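Local coordinates for chitin oligosaccahride binding protein NagB1 (Paenibacillus sp. FPU-7, PDB 7EHP), which binds chitin oligosaccharides such as N,N'-diacetylchitobiose as an extracellular solute-binding protein, probably handing them to a membrane transporter for uptake, at residues V3-T8 and K19-I24; E38-E43 and F49-A54; N90-K95 and A299-I304; D242-S247 and G321-M326. One frame throughout, in Å; residues are numbered along the deposited sequence.

Interaction 1. Residues V3-T8 and K19-I24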
# COMPACT_ATOMS: atom_id res chain seq x y z
N VAL A 3 21.57 16.66 -5.64
CA VAL A 3 20.65 16.36 -4.55
C VAL A 3 19.77 15.20 -5.02
O VAL A 3 18.95 15.37 -5.93
CB VAL A 3 19.80 17.57 -4.14
CG1 VAL A 3 18.60 17.11 -3.31
CG2 VAL A 3 20.64 18.56 -3.33
N SER A 4 19.94 14.03 -4.41
CA SER A 4 19.29 12.82 -4.88
C SER A 4 17.86 12.72 -4.35
O SER A 4 17.58 13.01 -3.18
CB SER A 4 20.09 11.59 -4.44
OG SER A 4 20.52 11.73 -3.10
N LEU A 5 16.95 12.32 -5.23
CA LEU A 5 15.53 12.17 -4.91
C LEU A 5 15.14 10.76 -5.33
O LEU A 5 14.90 10.52 -6.52
CB LEU A 5 14.67 13.23 -5.61
CG LEU A 5 13.30 13.51 -4.97
CD1 LEU A 5 12.63 14.76 -5.55
CD2 LEU A 5 12.35 12.33 -5.05
N ARG A 6 15.05 9.85 -4.37
CA ARG A 6 14.71 8.46 -4.65
C ARG A 6 13.19 8.27 -4.63
O ARG A 6 12.53 8.60 -3.64
CB ARG A 6 15.38 7.53 -3.63
CG ARG A 6 14.80 6.11 -3.61
CD ARG A 6 15.37 5.25 -4.72
NE ARG A 6 16.83 5.31 -4.79
CZ ARG A 6 17.67 4.73 -3.93
NH1 ARG A 6 17.23 4.02 -2.90
NH2 ARG A 6 18.98 4.87 -4.12
N HIS A 7 12.65 7.74 -5.72
CA HIS A 7 11.22 7.51 -5.82
C HIS A 7 10.99 6.14 -6.44
O HIS A 7 11.90 5.52 -7.01
CB HIS A 7 10.55 8.58 -6.69
CG HIS A 7 10.98 8.51 -8.12
ND1 HIS A 7 10.34 7.69 -9.03
CD2 HIS A 7 12.01 9.07 -8.78
CE1 HIS A 7 10.95 7.78 -10.20
NE2 HIS A 7 11.96 8.62 -10.07
N THR A 8 9.74 5.67 -6.38
CA THR A 8 9.40 4.36 -6.93
C THR A 8 8.45 4.45 -8.11
O THR A 8 7.85 3.44 -8.49
CB THR A 8 8.79 3.47 -5.84
OG1 THR A 8 7.57 4.06 -5.38
CG2 THR A 8 9.75 3.34 -4.66
N LYS A 19 5.94 12.55 -13.87
CA LYS A 19 5.91 13.89 -14.43
C LYS A 19 5.67 14.94 -13.34
O LYS A 19 6.27 16.02 -13.38
CB LYS A 19 4.85 13.97 -15.52
CG LYS A 19 4.72 15.34 -16.17
CD LYS A 19 6.06 15.82 -16.74
CE LYS A 19 5.83 16.89 -17.81
NZ LYS A 19 5.42 18.17 -17.17
N MET A 20 4.83 14.62 -12.35
CA MET A 20 4.65 15.56 -11.23
C MET A 20 5.94 15.70 -10.43
O MET A 20 6.33 16.81 -10.06
CB MET A 20 3.49 15.11 -10.33
CG MET A 20 3.00 16.19 -9.35
SD MET A 20 1.56 15.76 -8.32
CE MET A 20 2.38 15.14 -6.84
N LEU A 21 6.64 14.58 -10.19
CA LEU A 21 7.94 14.66 -9.52
C LEU A 21 8.91 15.53 -10.31
O LEU A 21 9.67 16.31 -9.73
CB LEU A 21 8.52 13.26 -9.32
CG LEU A 21 7.97 12.53 -8.09
CD1 LEU A 21 8.27 11.03 -8.14
CD2 LEU A 21 8.50 13.14 -6.79
N GLU A 22 8.91 15.40 -11.64
CA GLU A 22 9.80 16.22 -12.47
C GLU A 22 9.42 17.70 -12.40
O GLU A 22 10.31 18.57 -12.45
CB GLU A 22 9.77 15.73 -13.92
CG GLU A 22 10.38 14.34 -14.09
CD GLU A 22 10.04 13.69 -15.42
OE1 GLU A 22 9.40 14.37 -16.27
OE2 GLU A 22 10.43 12.51 -15.62
N ASP A 23 8.12 18.00 -12.35
CA ASP A 23 7.70 19.40 -12.16
C ASP A 23 8.20 19.92 -10.82
O ASP A 23 8.75 21.03 -10.73
CB ASP A 23 6.18 19.53 -12.25
CG ASP A 23 5.66 19.32 -13.65
OD1 ASP A 23 6.48 19.15 -14.57
OD2 ASP A 23 4.42 19.34 -13.85
N ILE A 24 8.01 19.12 -9.76
CA ILE A 24 8.51 19.52 -8.44
C ILE A 24 10.02 19.74 -8.49
O ILE A 24 10.54 20.70 -7.90
CB ILE A 24 8.09 18.47 -7.38
CG1 ILE A 24 6.57 18.50 -7.15
CG2 ILE A 24 8.82 18.73 -6.06
CD1 ILE A 24 6.01 17.35 -6.29
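His7 and Leu21 make the closest approach between residues 3-8 and 19-24, and they do so through carbon. One branch of the leucine, CD1, lies 3.6 Å from His7 CB and reaches on to the base of the imidazole, with CG of His7 3.7 Å from the same CD1. The methyl meets the ring at a slant, neither squarely over it nor along its rim. His7 can present itself this way because its CG sits between the backbone N and the carbonyl carbon (chi1 67°), which puts the base of the ring against Leu21 CD1. Its ND1 is held by the backbone N of Gln9, just beyond the strand, so a polar atom at the ring's base has its partner on the strand's own side. In Leu21, CG lies opposite the carbonyl carbon (chi1 -82°), and the side chain reaches the strand with both of its methyls: CD2 turns to Leu5, whose own CD2 is 4.3 Å away. Phe303 of helix 294-307 packs on Leu5 as well as on Ile24 of the helix, and Leu39 of the adjoining strand 37-41 adjoins both Leu5 and His7. The helix's polar side is occupied separately: Lys19 NZ meets Asp23 OD1 at 3.0 Å on its syn lone pair, and the other carboxylate oxygen is engaged by Arg315. Strand 3-7 and helix 15-31 of this beta-alpha-beta unit meet here with no hydrogen bond between the two segments, so cohesion probably comes from van der Waals contact and the exclusion of water.

Interaction 2. Residues E38-E43 and F49-A54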
# COMPACT_ATOMS: atom_id res chain seq x y z
N GLU A 38 18.41 15.23 -8.89
CA GLU A 38 18.76 14.03 -9.64
C GLU A 38 17.76 12.96 -9.19
O GLU A 38 17.90 12.33 -8.14
CB GLU A 38 20.28 13.74 -9.35
CG GLU A 38 20.98 12.40 -9.61
CD GLU A 38 21.18 12.05 -11.08
OE1 GLU A 38 21.26 10.83 -11.37
OE2 GLU A 38 21.25 12.96 -11.95
N LEU A 39 16.68 12.82 -9.97
CA LEU A 39 15.67 11.80 -9.70
C LEU A 39 16.23 10.42 -10.00
O LEU A 39 16.91 10.23 -11.01
CB LEU A 39 14.44 12.05 -10.55
CG LEU A 39 13.50 13.20 -10.20
CD1 LEU A 39 12.45 13.32 -11.28
CD2 LEU A 39 12.84 12.96 -8.85
N GLU A 40 15.96 9.46 -9.11
CA GLU A 40 16.34 8.07 -9.32
C GLU A 40 15.14 7.20 -8.97
O GLU A 40 14.71 7.17 -7.82
CB GLU A 40 17.57 7.67 -8.48
CG GLU A 40 17.92 6.17 -8.62
CD GLU A 40 18.99 5.69 -7.66
OE1 GLU A 40 19.82 4.86 -8.08
OE2 GLU A 40 19.01 6.12 -6.48
N GLY A 41 14.59 6.52 -9.97
CA GLY A 41 13.47 5.63 -9.75
C GLY A 41 13.93 4.20 -9.54
O GLY A 41 14.72 3.67 -10.33
N VAL A 42 13.46 3.59 -8.47
CA VAL A 42 13.78 2.21 -8.14
C VAL A 42 12.46 1.51 -7.86
O VAL A 42 11.61 2.04 -7.13
CB VAL A 42 14.73 2.13 -6.93
CG1 VAL A 42 14.96 0.68 -6.50
CG2 VAL A 42 16.07 2.81 -7.25
N GLU A 43 12.28 0.33 -8.46
CA GLU A 43 11.04 -0.42 -8.27
C GLU A 43 10.73 -0.56 -6.79
O GLU A 43 11.62 -0.83 -5.98
CB GLU A 43 11.15 -1.81 -8.91
CG GLU A 43 9.80 -2.51 -8.97
CD GLU A 43 9.90 -3.94 -9.49
OE1 GLU A 43 10.87 -4.63 -9.14
OE2 GLU A 43 9.03 -4.36 -10.27
N PHE A 49 12.67 -2.98 0.28
CA PHE A 49 13.07 -4.20 0.97
C PHE A 49 14.53 -4.58 0.76
O PHE A 49 15.00 -5.49 1.45
CB PHE A 49 12.16 -5.38 0.53
CG PHE A 49 10.70 -5.12 0.75
CD1 PHE A 49 10.26 -4.51 1.91
CD2 PHE A 49 9.77 -5.50 -0.20
CE1 PHE A 49 8.92 -4.28 2.13
CE2 PHE A 49 8.44 -5.27 0.00
CZ PHE A 49 8.01 -4.65 1.17
N GLU A 50 15.25 -3.94 -0.16
CA GLU A 50 16.67 -4.26 -0.37
C GLU A 50 17.56 -3.02 -0.47
O GLU A 50 18.48 -2.86 0.33
CB GLU A 50 16.86 -5.12 -1.61
CG GLU A 50 16.37 -6.57 -1.44
CD GLU A 50 17.37 -7.47 -0.67
OE1 GLU A 50 17.00 -8.01 0.40
OE2 GLU A 50 18.51 -7.65 -1.15
N LYS A 51 17.31 -2.15 -1.46
CA LYS A 51 18.23 -1.05 -1.76
C LYS A 51 18.34 -0.09 -0.59
O LYS A 51 19.44 0.17 -0.09
CB LYS A 51 17.77 -0.32 -3.02
CG LYS A 51 18.78 0.71 -3.54
CD LYS A 51 18.65 0.88 -5.05
CE LYS A 51 19.78 1.72 -5.65
NZ LYS A 51 21.10 1.02 -5.62
N LEU A 52 17.20 0.49 -0.16
CA LEU A 52 17.20 1.51 0.89
C LEU A 52 17.62 0.96 2.25
O LEU A 52 18.38 1.64 2.96
CB LEU A 52 15.83 2.20 0.99
CG LEU A 52 15.67 3.38 1.94
CD1 LEU A 52 16.70 4.46 1.67
CD2 LEU A 52 14.26 3.98 1.90
N PRO A 53 17.17 -0.23 2.67
CA PRO A 53 17.73 -0.80 3.91
C PRO A 53 19.23 -0.91 3.88
O PRO A 53 19.90 -0.63 4.89
CB PRO A 53 17.06 -2.19 3.98
CG PRO A 53 15.74 -1.96 3.36
CD PRO A 53 16.10 -1.11 2.14
N ALA A 54 19.80 -1.30 2.74
CA ALA A 54 21.25 -1.41 2.64
C ALA A 54 21.91 -0.04 2.79
O ALA A 54 22.84 0.13 3.58
CB ALA A 54 21.65 -2.05 1.31
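Lys51 gives up more surface here than any other residue, laying its aliphatic chain across the two methyls of Val42. The lysine CD sits almost evenly between the branches, 3.9 Å from Val42 CG2 and 4.0 Å from Val42 CG1, and the two side chains cross at about a right angle. CG of Lys51 stands anti to the backbone N (chi1 -171°), which sends the chain from the helix toward the strand end; it then runs extended until a bend at the last torsion, 70°, turns the amine aside. Glu40 is the third participant. Its extended chain brings OE1 to 4.0 Å from Lys51 CE, yet the charged ends stop short of pairing, with OE1 of Glu40 4.7 Å from NZ of Lys51. The firm partner of this carboxylate is Arg6 of the neighbouring strand, which forms a salt bridge with OE2, so the lysine probably adds a general electrostatic attraction. Cutting Lys51 back to an alanine is likely to bare the methyls of Val42 and take from Glu40 OE1 its second positive neighbour, the Arg6 salt bridge remaining. Past Val42 the chain turns at Glu43, the N-cap of helix 44-58, whose Phe49 touches the bound sugar. A strand that runs through a short loop straight into a helix folding back beside it is typical of the alternating beta-alpha lobes of periplasmic-type solute-binding proteins.

Interaction 3. Residues N90-K95 and A299-I304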
# COMPACT_ATOMS: atom_id res chain seq x y z
N ASN A 90 6.85 23.64 11.33
CA ASN A 90 6.41 24.87 11.98
C ASN A 90 6.65 26.07 11.07
O ASN A 90 5.76 26.90 10.87
CB ASN A 90 7.15 25.03 13.31
CG ASN A 90 6.57 24.13 14.41
OD1 ASN A 90 5.60 23.39 14.20
ND2 ASN A 90 7.20 24.17 15.58
N GLU A 91 7.86 26.17 10.50
CA GLU A 91 8.20 27.24 9.56
C GLU A 91 7.14 27.38 8.48
O GLU A 91 6.66 28.49 8.21
CB GLU A 91 9.55 26.96 8.90
CG GLU A 91 10.75 27.59 9.55
CD GLU A 91 12.06 27.17 8.89
OE1 GLU A 91 12.06 26.91 7.66
OE2 GLU A 91 13.09 27.11 9.60
N LEU A 92 6.76 26.26 7.86
CA LEU A 92 5.90 26.25 6.69
C LEU A 92 4.42 26.24 7.03
O LEU A 92 3.59 26.31 6.12
CB LEU A 92 6.21 25.03 5.81
CG LEU A 92 7.62 24.90 5.24
CD1 LEU A 92 7.75 23.58 4.45
CD2 LEU A 92 7.93 26.12 4.36
N GLY A 93 4.07 26.16 8.32
CA GLY A 93 2.68 26.16 8.73
C GLY A 93 1.91 24.94 8.30
O GLY A 93 0.71 25.02 8.03
N LEU A 94 2.57 23.79 8.23
CA LEU A 94 1.96 22.61 7.62
C LEU A 94 1.50 21.58 8.64
O LEU A 94 0.64 20.76 8.30
CB LEU A 94 2.94 21.95 6.64
CG LEU A 94 3.08 22.69 5.31
CD1 LEU A 94 4.10 21.99 4.39
CD2 LEU A 94 1.72 22.83 4.63
N LYS A 95 2.04 21.60 9.86
CA LYS A 95 1.95 20.45 10.74
C LYS A 95 0.51 20.01 10.94
O LYS A 95 0.18 18.82 10.86
CB LYS A 95 2.58 20.77 12.10
CG LYS A 95 2.40 19.66 13.10
CD LYS A 95 3.21 19.91 14.35
CE LYS A 95 2.60 19.15 15.53
NZ LYS A 95 3.56 19.07 16.67
N ALA A 299 16.95 22.49 -0.37
CA ALA A 299 16.25 21.72 -1.39
C ALA A 299 15.16 20.85 -0.76
O ALA A 299 14.06 20.73 -1.31
CB ALA A 299 17.24 20.85 -2.17
N ALA A 300 15.47 20.24 0.38
CA ALA A 300 14.47 19.41 1.05
C ALA A 300 13.29 20.26 1.52
O ALA A 300 12.14 19.83 1.43
CB ALA A 300 15.12 18.67 2.22
N VAL A 301 13.57 21.47 2.02
CA VAL A 301 12.49 22.37 2.44
C VAL A 301 11.62 22.75 1.25
O VAL A 301 10.38 22.77 1.33
CB VAL A 301 13.06 23.62 3.12
CG1 VAL A 301 11.96 24.67 3.28
CG2 VAL A 301 13.68 23.28 4.46
N GLU A 302 12.25 23.11 0.13
CA GLU A 302 11.50 23.40 -1.09
C GLU A 302 10.68 22.20 -1.53
O GLU A 302 9.51 22.34 -1.92
CB GLU A 302 12.45 23.83 -2.20
CG GLU A 302 12.96 25.25 -2.10
CD GLU A 302 11.84 26.26 -1.86
OE1 GLU A 302 10.87 26.27 -2.65
OE2 GLU A 302 11.95 27.05 -0.89
N PHE A 303 11.27 21.01 -1.48
CA PHE A 303 10.51 19.82 -1.86
C PHE A 303 9.26 19.69 -0.99
O PHE A 303 8.15 19.47 -1.49
CB PHE A 303 11.37 18.56 -1.74
CG PHE A 303 10.60 17.29 -1.99
CD1 PHE A 303 10.42 16.84 -3.29
CD2 PHE A 303 10.00 16.58 -0.93
CE1 PHE A 303 9.69 15.66 -3.55
CE2 PHE A 303 9.25 15.42 -1.18
CZ PHE A 303 9.11 14.96 -2.50
N ILE A 304 9.43 19.84 0.32
CA ILE A 304 8.29 19.75 1.23
C ILE A 304 7.25 20.81 0.89
O ILE A 304 6.05 20.52 0.81
CB ILE A 304 8.78 19.87 2.68
CG1 ILE A 304 9.58 18.63 3.06
CG2 ILE A 304 7.59 20.06 3.62
CD1 ILE A 304 10.24 18.72 4.41
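Leu92 points its forked end at helix 294-307 and divides it between two residues one turn apart. Its CD1 comes to 3.6 Å from Ile304 CG2, the tightest approach in the contact, while CD2 faces Val301, whose CG1 is 4.4 Å away. The Leu92 and Ile304 side chains meet at about a right angle, and the leucine's CD1 is the atom that meets the isoleucine's short branch. That branch is available because CG2 of Ile304 stands anti to the backbone N and beside the carbonyl carbon, with the longer CG1 arm directed elsewhere (chi1 -69°). Leu94 joins from a slanting direction, its CD1 4.1 Å from the same Ile304 CG2, so a single methyl is touched by two leucines. Between the two leucines comes the end of helix 86-92: Gly93 takes a positive phi of 67° and closes a Schellman motif, with its N bonded to Asn90 O at 3.1 Å, a backbone shape that glycine adopts most readily. The chain leaves the helix there, and Leu94, two residues on from Leu92, also faces helix 294-307. Ile88, a turn earlier in helix 86-92, touches both Val301 and Ile304, extending the apolar patch back along that helix, and Phe288 backs Ile304 from strand 277-288. With residues far apart in the chain and no polar bond joining the two segments, the contact depends on the complementary fit of branched side chains, and its attraction should therefore be dispersive and hydrophobic, without the directionality of a hydrogen bond.

Interaction 4. Residues D242-S247 and G321-M326. With NAG (2-acetamido-2-deoxy-beta-D-glucopyranose), chain C; NAG (2-acetamido-2-deoxy-beta-D-glucopyranose), chain B.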
# COMPACT_ATOMS: atom_id res chain seq x y z
N ASP A 242 -6.83 -4.68 -4.35
CA ASP A 242 -5.68 -3.81 -4.60
C ASP A 242 -5.81 -2.56 -3.74
O ASP A 242 -6.82 -2.32 -3.08
CB ASP A 242 -5.58 -3.45 -6.09
CG ASP A 242 -4.15 -3.25 -6.55
OD1 ASP A 242 -3.29 -2.99 -5.69
OD2 ASP A 242 -3.90 -3.36 -7.78
N GLY A 243 -4.76 -1.76 -3.76
CA GLY A 243 -4.77 -0.48 -3.08
C GLY A 243 -5.32 0.62 -3.94
O GLY A 243 -5.33 0.53 -5.17
N SER A 244 -5.76 1.70 -3.29
CA SER A 244 -6.31 2.85 -4.01
C SER A 244 -5.30 3.45 -5.00
O SER A 244 -5.71 4.05 -6.01
CB SER A 244 -6.76 3.92 -3.01
OG SER A 244 -5.71 4.18 -2.11
N TRP A 245 -4.00 3.31 -4.73
CA TRP A 245 -2.98 3.83 -5.64
C TRP A 245 -3.07 3.19 -7.02
O TRP A 245 -2.49 3.72 -7.98
CB TRP A 245 -1.57 3.62 -5.07
CG TRP A 245 -1.28 2.15 -4.88
CD1 TRP A 245 -0.89 1.25 -5.85
CD2 TRP A 245 -1.40 1.41 -3.67
NE1 TRP A 245 -0.76 -0.01 -5.29
CE2 TRP A 245 -1.07 0.07 -3.95
CE3 TRP A 245 -1.78 1.74 -2.36
CZ2 TRP A 245 -1.08 -0.93 -2.98
CZ3 TRP A 245 -1.79 0.76 -1.40
CH2 TRP A 245 -1.45 -0.57 -1.71
N ALA A 246 -3.78 2.06 -7.15
CA ALA A 246 -3.85 1.32 -8.40
C ALA A 246 -4.66 2.04 -9.46
O ALA A 246 -4.49 1.75 -10.64
CB ALA A 246 -4.47 -0.07 -8.16
N SER A 247 -5.55 2.94 -9.05
CA SER A 247 -6.32 3.69 -10.03
C SER A 247 -5.41 4.53 -10.93
O SER A 247 -5.83 4.88 -12.04
CB SER A 247 -7.33 4.57 -9.31
OG SER A 247 -6.66 5.61 -8.62
N GLY A 321 -6.05 9.66 -9.18
CA GLY A 321 -6.91 9.04 -8.20
C GLY A 321 -6.30 8.86 -6.83
O GLY A 321 -6.92 8.22 -5.96
N ILE A 322 -5.10 9.40 -6.60
CA ILE A 322 -4.45 9.19 -5.31
C ILE A 322 -5.12 10.04 -4.24
O ILE A 322 -5.19 11.27 -4.35
CB ILE A 322 -2.94 9.44 -5.40
CG1 ILE A 322 -2.29 8.33 -6.24
CG2 ILE A 322 -2.31 9.46 -4.04
CD1 ILE A 322 -2.24 8.58 -7.62
N LEU A 323 -5.58 9.38 -3.18
CA LEU A 323 -6.33 10.05 -2.13
C LEU A 323 -5.41 10.91 -1.26
O LEU A 323 -4.30 10.49 -0.91
CB LEU A 323 -7.06 9.01 -1.27
CG LEU A 323 -7.94 8.08 -2.11
CD1 LEU A 323 -8.53 6.96 -1.26
CD2 LEU A 323 -9.04 8.84 -2.84
N PRO A 324 -5.85 12.11 -0.88
CA PRO A 324 -4.95 13.05 -0.22
C PRO A 324 -4.57 12.60 1.17
O PRO A 324 -5.39 12.04 1.91
CB PRO A 324 -5.78 14.34 -0.17
CG PRO A 324 -7.19 13.87 -0.14
CD PRO A 324 -7.18 12.70 -1.11
N ALA A 325 -3.33 12.87 1.54
CA ALA A 325 -2.91 12.71 2.92
C ALA A 325 -3.13 13.96 3.76
O ALA A 325 -3.10 13.86 4.99
CB ALA A 325 -1.43 12.30 2.98
N MET A 326 -3.38 15.12 3.15
CA MET A 326 -3.58 16.37 3.89
C MET A 326 -5.04 16.83 3.82
O MET A 326 -5.85 16.31 3.06
CB MET A 326 -2.64 17.48 3.38
CG MET A 326 -1.22 17.02 3.03
SD MET A 326 -0.17 18.21 2.16
CE MET A 326 0.32 19.30 3.48
C1 NAG C . 2.77 3.45 -4.29
C2 NAG C . 2.06 3.66 -2.96
C3 NAG C . 2.44 2.55 -1.98
C4 NAG C . 2.34 1.16 -2.62
C5 NAG C . 2.95 1.15 -4.02
C6 NAG C . 2.78 -0.14 -4.79
C7 NAG C . 1.69 6.08 -2.70
C8 NAG C . 2.12 7.32 -1.97
N2 NAG C . 2.35 4.96 -2.39
O1 NAG C . 2.45 4.48 -5.16
O3 NAG C . 1.63 2.66 -0.81
O4 NAG C . 3.16 0.28 -1.85
O5 NAG C . 2.40 2.20 -4.83
O6 NAG C . 3.63 -0.15 -5.93
O7 NAG C . 0.79 6.09 -3.54
C1 NAG B . 2.45 -0.57 -0.96
C2 NAG B . 3.49 -1.47 -0.30
C3 NAG B . 2.82 -2.41 0.70
C4 NAG B . 2.02 -1.60 1.71
C5 NAG B . 1.04 -0.68 0.99
C6 NAG B . 0.28 0.23 1.93
C7 NAG B . 5.60 -2.15 -1.36
C8 NAG B . 6.23 -2.99 -2.41
N2 NAG B . 4.26 -2.22 -1.28
O3 NAG B . 3.81 -3.17 1.36
O4 NAG B . 1.30 -2.46 2.58
O5 NAG B . 1.73 0.16 0.06
O6 NAG B . 1.15 0.97 2.79
O7 NAG B . 6.26 -1.45 -0.59
O HOH W 1 -4.32 6.58 -2.48
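The indole of Trp245 is covered on both faces: Gly243 CA lies 3.5 Å above one, offset toward the rim, and the N-acetylglucosamine of chain C covers the other, its C4 3.8 Å above the plane and over the centre. The six-membered ring reaches on to the second sugar, with Trp245 CH2 3.7 Å from C5 of the chain B residue, while at the pyrrole edge NE1 is hydrogen-bonded to Tyr225 OH. The first torsion, 61°, sets the ring between its own backbone N and carbonyl carbon and folds it back over Gly243, where a larger residue would collide with it. An aromatic platform beneath a pyranose is a hallmark of carbohydrate-binding sites, and here it spans two units of the bound chito-oligosaccharide. Trimming this indole to a leucine is likely to take the flat apolar floor from both sugars and leave Tyr225 OH without its NE1 partner. In the 3-10 turn 244-247 that carries the tryptophan, Ser247 OG lies 3.5 Å from Gly321 CA, at a spot where any CB would clash with that oxygen; the hydroxyl is hydrogen-bonded to Ser320 O, at the end of helix 310-320. Ser244, at the start of the turn, packs its CB 3.9 Å from Leu323 CD1. A water also ties these two residues together, 2.8 Å from Ser244 OG and accepting from Leu323 N at 3.1 Å. The serine hydroxyl has a further partner in Val119 N of strand 109-125, and Ile338 and Ile342 of helix 336-344 pack on Leu323.

Overall arrangement
Interactions 1 and 4 are buried, interaction 3 is partly so and interaction 2 lies at the surface, and their chemistry follows. Interactions 1 and 3 are apolar, and they touch where Val3 packs on Ala299. Interaction 2 mixes aliphatic contact with loosely placed charges; it shares the sheet of interaction 1, since strands 3-7 and 37-41 are neighbours, joined among others by a probable hydrogen bond between His7 O and Val42 N. Interaction 4 has a bridging water and a sugar stacked on its tryptophan, and Met326 CE, 4.0 Å from Leu94 CD2, connects it to interaction 3. Interactions 2 and 4 stay about 11 Å apart at their nearest atoms, yet Phe49 and Trp245 both belong to the glycan pocket.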